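PDB 6TH0: acyl-CoA N-acyltransferases (NAT) superfamily protein from Arabidopsis thaliana, which probably transfers the acetyl group of acetyl-CoA to the N-terminal methionine of transmembrane proteins and to protein lysines, through the GNAT-family domain described here. Local coordinates for residues A[16-21]-A[60-65]; A[46-51]-A[65-70]. All coordinates share one frame; numbering follows the deposited sequence.

Contact 1: residues A[16-21]-A[60-65]; sequences LERLEQ and SEELIG
R18 reaches from helix 16-21 across to the backbone of L63 and grips that carbonyl side-on, with two nitrogens closing on one oxygen. The straighter bond runs from R18 NE to L63 O (2.9 Å, 156° at the hydrogen); R18 NH2 supplies a longer one to L63 O at 3.1 Å. L63 O lies in the guanidinium plane, so the carbonyl fixes the rotation of the group. CG stands anti to the backbone N (chi1 169°), heading the chain toward residues 62-64, and a bend at chi2 turns the NE/NH2 edge to L63 O. R18 NH1 donates to Q21 OE1 (2.8 Å), three residues on, the oxygen lying somewhat out of the guanidinium plane.

E62 crosses R18 at about a right angle and lays its carboxylate over the rim of one guanidinium face, the planes only 16° apart. Its OE2 stays 3.8 Å from R18 NE, a long salt bridge of charge alone, while OE1 is paired with R55. Arginine suits this place because its planar group can bond at the edge and stack on a face at once; a methionine here would probably leave L63 O without its two donors and E62 with R55 but no guanidinium stacked on it.

The aliphatic part of R18 packs too, CG against L63 CG at 3.7 Å, and L19 CD1 meets L63 CD2 on the buried side. L19 continues onto V39 of helix 33-41, L63 rests on A49 of strand 45-52, and the contact thus fastens helix 16-26 to the GNAT-domain sheet where strand 63-73 begins.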
# COMPACT_ATOMS: atom_id res chain seq x y z
N LEU A 16 -4.34 -0.97 16.59
CA LEU A 16 -2.93 -0.61 16.74
C LEU A 16 -2.06 -1.83 17.06
O LEU A 16 -1.07 -2.09 16.37
CB LEU A 16 -2.77 0.46 17.82
CG LEU A 16 -1.32 0.86 18.05
CD1 LEU A 16 -0.75 1.50 16.80
CD2 LEU A 16 -1.20 1.80 19.23
N GLU A 17 -2.39 -2.56 18.13
CA GLU A 17 -1.57 -3.70 18.54
C GLU A 17 -1.46 -4.73 17.43
O GLU A 17 -0.36 -5.17 17.08
CB GLU A 17 -2.15 -4.34 19.80
CG GLU A 17 -1.20 -5.31 20.48
CD GLU A 17 -1.89 -6.13 21.57
OE1 GLU A 17 -2.87 -5.63 22.16
OE2 GLU A 17 -1.44 -7.27 21.83
N ARG A 18 -2.60 -5.14 16.87
CA ARG A 18 -2.57 -6.14 15.81
C ARG A 18 -1.80 -5.64 14.59
O ARG A 18 -1.01 -6.38 14.00
CB ARG A 18 -4.00 -6.53 15.42
CG ARG A 18 -4.11 -7.36 14.15
CD ARG A 18 -3.57 -8.77 14.34
NE ARG A 18 -4.04 -9.64 13.27
CZ ARG A 18 -3.61 -10.88 13.07
NH1 ARG A 18 -2.69 -11.40 13.86
NH2 ARG A 18 -4.11 -11.61 12.07
N LEU A 19 -2.01 -4.38 14.21
CA LEU A 19 -1.32 -3.82 13.05
C LEU A 19 0.18 -3.86 13.23
O LEU A 19 0.92 -4.25 12.31
CB LEU A 19 -1.79 -2.37 12.81
CG LEU A 19 -1.35 -1.74 11.48
CD1 LEU A 19 -1.95 -2.40 10.25
CD2 LEU A 19 -1.62 -0.22 11.51
N GLU A 20 0.67 -3.44 14.40
CA GLU A 20 2.11 -3.45 14.62
C GLU A 20 2.63 -4.87 14.57
O GLU A 20 3.65 -5.16 13.94
CB GLU A 20 2.47 -2.83 15.97
CG GLU A 20 2.38 -1.32 16.06
CD GLU A 20 2.79 -0.84 17.44
OE1 GLU A 20 2.21 -1.31 18.44
OE2 GLU A 20 3.71 0.01 17.52
N GLN A 21 1.89 -5.78 15.19
CA GLN A 21 2.34 -7.17 15.31
C GLN A 21 2.43 -7.84 13.94
O GLN A 21 3.43 -8.50 13.63
CB GLN A 21 1.39 -7.90 16.25
CG GLN A 21 1.49 -9.41 16.27
CD GLN A 21 0.11 -10.04 16.26
OE1 GLN A 21 -0.41 -10.40 15.20
NE2 GLN A 21 -0.50 -10.16 17.43
N SER A 60 -13.46 -11.93 15.33
CA SER A 60 -14.15 -11.51 14.12
C SER A 60 -13.70 -10.14 13.63
O SER A 60 -13.59 -9.91 12.43
CB SER A 60 -15.66 -11.52 14.37
OG SER A 60 -16.01 -10.58 15.38
N GLU A 61 -13.43 -9.21 14.55
CA GLU A 61 -13.05 -7.85 14.17
C GLU A 61 -11.54 -7.66 14.00
O GLU A 61 -11.11 -6.58 13.58
CB GLU A 61 -13.58 -6.85 15.21
CG GLU A 61 -15.01 -6.38 14.98
CD GLU A 61 -15.24 -5.85 13.58
OE1 GLU A 61 -14.34 -5.19 13.03
OE2 GLU A 61 -16.33 -6.11 13.02
N GLU A 62 -10.75 -8.69 14.29
CA GLU A 62 -9.30 -8.61 14.13
C GLU A 62 -8.92 -8.66 12.66
O GLU A 62 -9.39 -9.53 11.92
CB GLU A 62 -8.64 -9.76 14.89
CG GLU A 62 -7.11 -9.69 14.94
CD GLU A 62 -6.49 -10.93 15.57
OE1 GLU A 62 -6.78 -12.05 15.09
OE2 GLU A 62 -5.71 -10.79 16.54
N LEU A 63 -8.08 -7.72 12.22
CA LEU A 63 -7.75 -7.67 10.80
C LEU A 63 -6.89 -8.87 10.41
O LEU A 63 -6.06 -9.36 11.19
CB LEU A 63 -7.04 -6.36 10.45
CG LEU A 63 -5.67 -6.05 11.06
CD1 LEU A 63 -4.56 -6.66 10.24
CD2 LEU A 63 -5.47 -4.53 11.16
N ILE A 64 -7.10 -9.36 9.19
CA ILE A 64 -6.27 -10.41 8.61
C ILE A 64 -5.58 -9.95 7.33
O ILE A 64 -4.89 -10.73 6.67
CB ILE A 64 -7.09 -11.70 8.40
CG1 ILE A 64 -8.40 -11.41 7.66
CG2 ILE A 64 -7.41 -12.34 9.74
CD1 ILE A 64 -8.25 -11.15 6.18
N GLY A 65 -5.73 -8.68 6.99
CA GLY A 65 -5.04 -8.10 5.85
C GLY A 65 -5.05 -6.60 6.02
O GLY A 65 -5.85 -6.06 6.78

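Contact 2: residues A[46-51]-A[65-70]; sequences VSWAAV and GFVTAK
Two first torsions bring W48 and V67 together: the indole CG is anti to the carbonyl carbon (chi1 -72°), while V67 CG1 sits between its own backbone N and carbonyl carbon (chi1 63°). The two side chains run alongside one another off the same face, and V67 CG1 touches both CB and CE3 of W48, each at 3.8 Å, approaching the ring obliquely. The pair belongs to the antiparallel beta hairpin of strands 45-52 and 63-73 in the central GNAT sheet, hydrogen-bonded from W48 N to V67 O and from V67 N to W48 O, each 3.0 Å.

V46 and A69 share their face, V46 CG2 against A69 CB. Here helix 111-123 covers the sheet: V119 meets W48 and V67, and the ring of Y122 meets that of W48, so apolar side chains suit this face, the indole being the broad one. V67 also packs on L100, an acetyl-CoA-binding residue. The other face carries S47, A49, F66 and T68. F66 leads away from strand 46-51 to L19, I22 and I26 of helix 16-26, and T68 OG1 bonds to T99 OG1 on the next strand.

G65 and I64 both face A50, a classic beta bulge. A side chain at G65 would crowd A50 CB, which suits glycine to the spot. The bulge distorts the pairing: G65 N to A50 O is weak at 3.4 Å, whereas A50 N reaches G65 O at 2.9 Å from 55° above the carbonyl plane.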
# COMPACT_ATOMS: atom_id res chain seq x y z
N VAL A 46 -3.71 6.97 4.48
CA VAL A 46 -4.99 6.31 4.28
C VAL A 46 -4.72 4.82 4.39
O VAL A 46 -3.63 4.33 4.05
CB VAL A 46 -5.67 6.68 2.95
CG1 VAL A 46 -6.17 8.12 2.99
CG2 VAL A 46 -4.72 6.48 1.77
N SER A 47 -5.71 4.10 4.89
CA SER A 47 -5.44 2.67 5.00
C SER A 47 -6.74 1.88 5.11
O SER A 47 -7.81 2.42 5.42
CB SER A 47 -4.56 2.40 6.22
OG SER A 47 -5.21 2.86 7.38
N TRP A 48 -6.61 0.59 4.83
CA TRP A 48 -7.74 -0.32 4.81
C TRP A 48 -7.36 -1.61 5.52
O TRP A 48 -6.24 -2.10 5.38
CB TRP A 48 -8.20 -0.62 3.39
CG TRP A 48 -8.89 0.54 2.75
CD1 TRP A 48 -10.24 0.75 2.71
CD2 TRP A 48 -8.29 1.65 2.06
NE1 TRP A 48 -10.51 1.92 2.04
CE2 TRP A 48 -9.33 2.48 1.63
CE3 TRP A 48 -6.97 2.01 1.77
CZ2 TRP A 48 -9.10 3.67 0.92
CZ3 TRP A 48 -6.74 3.17 1.06
CH2 TRP A 48 -7.80 4.00 0.65
N ALA A 49 -8.30 -2.16 6.27
CA ALA A 49 -8.15 -3.46 6.90
C ALA A 49 -9.08 -4.43 6.20
O ALA A 49 -10.16 -4.05 5.73
CB ALA A 49 -8.46 -3.39 8.39
N ALA A 50 -8.64 -5.67 6.10
CA ALA A 50 -9.50 -6.79 5.71
C ALA A 50 -9.82 -7.59 6.96
O ALA A 50 -8.92 -7.88 7.75
CB ALA A 50 -8.81 -7.68 4.68
N VAL A 51 -11.10 -7.91 7.15
CA VAL A 51 -11.53 -8.69 8.30
C VAL A 51 -12.44 -9.82 7.84
O VAL A 51 -13.13 -9.73 6.82
CB VAL A 51 -12.25 -7.81 9.35
CG1 VAL A 51 -11.35 -6.67 9.80
CG2 VAL A 51 -13.57 -7.28 8.79
N GLY A 65 -5.73 -8.68 6.99
CA GLY A 65 -5.04 -8.10 5.85
C GLY A 65 -5.05 -6.60 6.02
O GLY A 65 -5.85 -6.06 6.78
N PHE A 66 -4.11 -5.94 5.34
CA PHE A 66 -4.00 -4.49 5.51
C PHE A 66 -3.35 -3.91 4.27
O PHE A 66 -2.61 -4.60 3.55
CB PHE A 66 -3.16 -4.15 6.75
CG PHE A 66 -1.79 -4.68 6.68
CD1 PHE A 66 -0.79 -3.97 6.04
CD2 PHE A 66 -1.49 -5.95 7.18
CE1 PHE A 66 0.50 -4.49 5.93
CE2 PHE A 66 -0.22 -6.46 7.08
CZ PHE A 66 0.78 -5.74 6.47
N VAL A 67 -3.64 -2.64 4.00
CA VAL A 67 -2.84 -1.84 3.06
C VAL A 67 -2.76 -0.43 3.63
O VAL A 67 -3.74 0.05 4.20
CB VAL A 67 -3.45 -1.83 1.65
CG1 VAL A 67 -4.83 -1.18 1.68
CG2 VAL A 67 -2.52 -1.13 0.67
N THR A 68 -1.56 0.16 3.62
CA THR A 68 -1.37 1.54 4.05
C THR A 68 -0.79 2.38 2.91
O THR A 68 -0.04 1.88 2.07
CB THR A 68 -0.44 1.63 5.26
OG1 THR A 68 0.84 1.11 4.89
CG2 THR A 68 -1.01 0.82 6.42
N ALA A 69 -1.18 3.66 2.87
CA ALA A 69 -0.76 4.53 1.78
C ALA A 69 -0.69 5.97 2.29
O ALA A 69 -1.39 6.36 3.22
CB ALA A 69 -1.72 4.45 0.58
N LYS A 70 0.12 6.79 1.63
CA LYS A 70 0.19 8.19 2.00
C LYS A 70 0.05 9.05 0.77
O LYS A 70 0.29 8.60 -0.36
CB LYS A 70 1.48 8.55 2.74
CG LYS A 70 2.74 8.44 1.90
CD LYS A 70 3.92 9.06 2.64
CE LYS A 70 5.22 8.93 1.85
NZ LYS A 70 6.36 9.55 2.60

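Both contacts are largely buried and both use strand 63-73, but the centre of contact 2 is about 7 Å from the centre of the chain and that of contact 1 about 16 Å; eight of ten touching residues are buried in contact 2, three of five in contact 1. Contact 1 packs a helix on the loop and first residues of strand 63-73, with a side chain gripping a backbone carbonyl. Contact 2 instead holds strand to strand by a backbone ladder, flanked by apolar packing. They meet at the bulge and share G65; I64 N probably bonds to A50 O at 2.8 Å. L19 ties them further, packing on L63 in contact 1 and on F66 of contact 2.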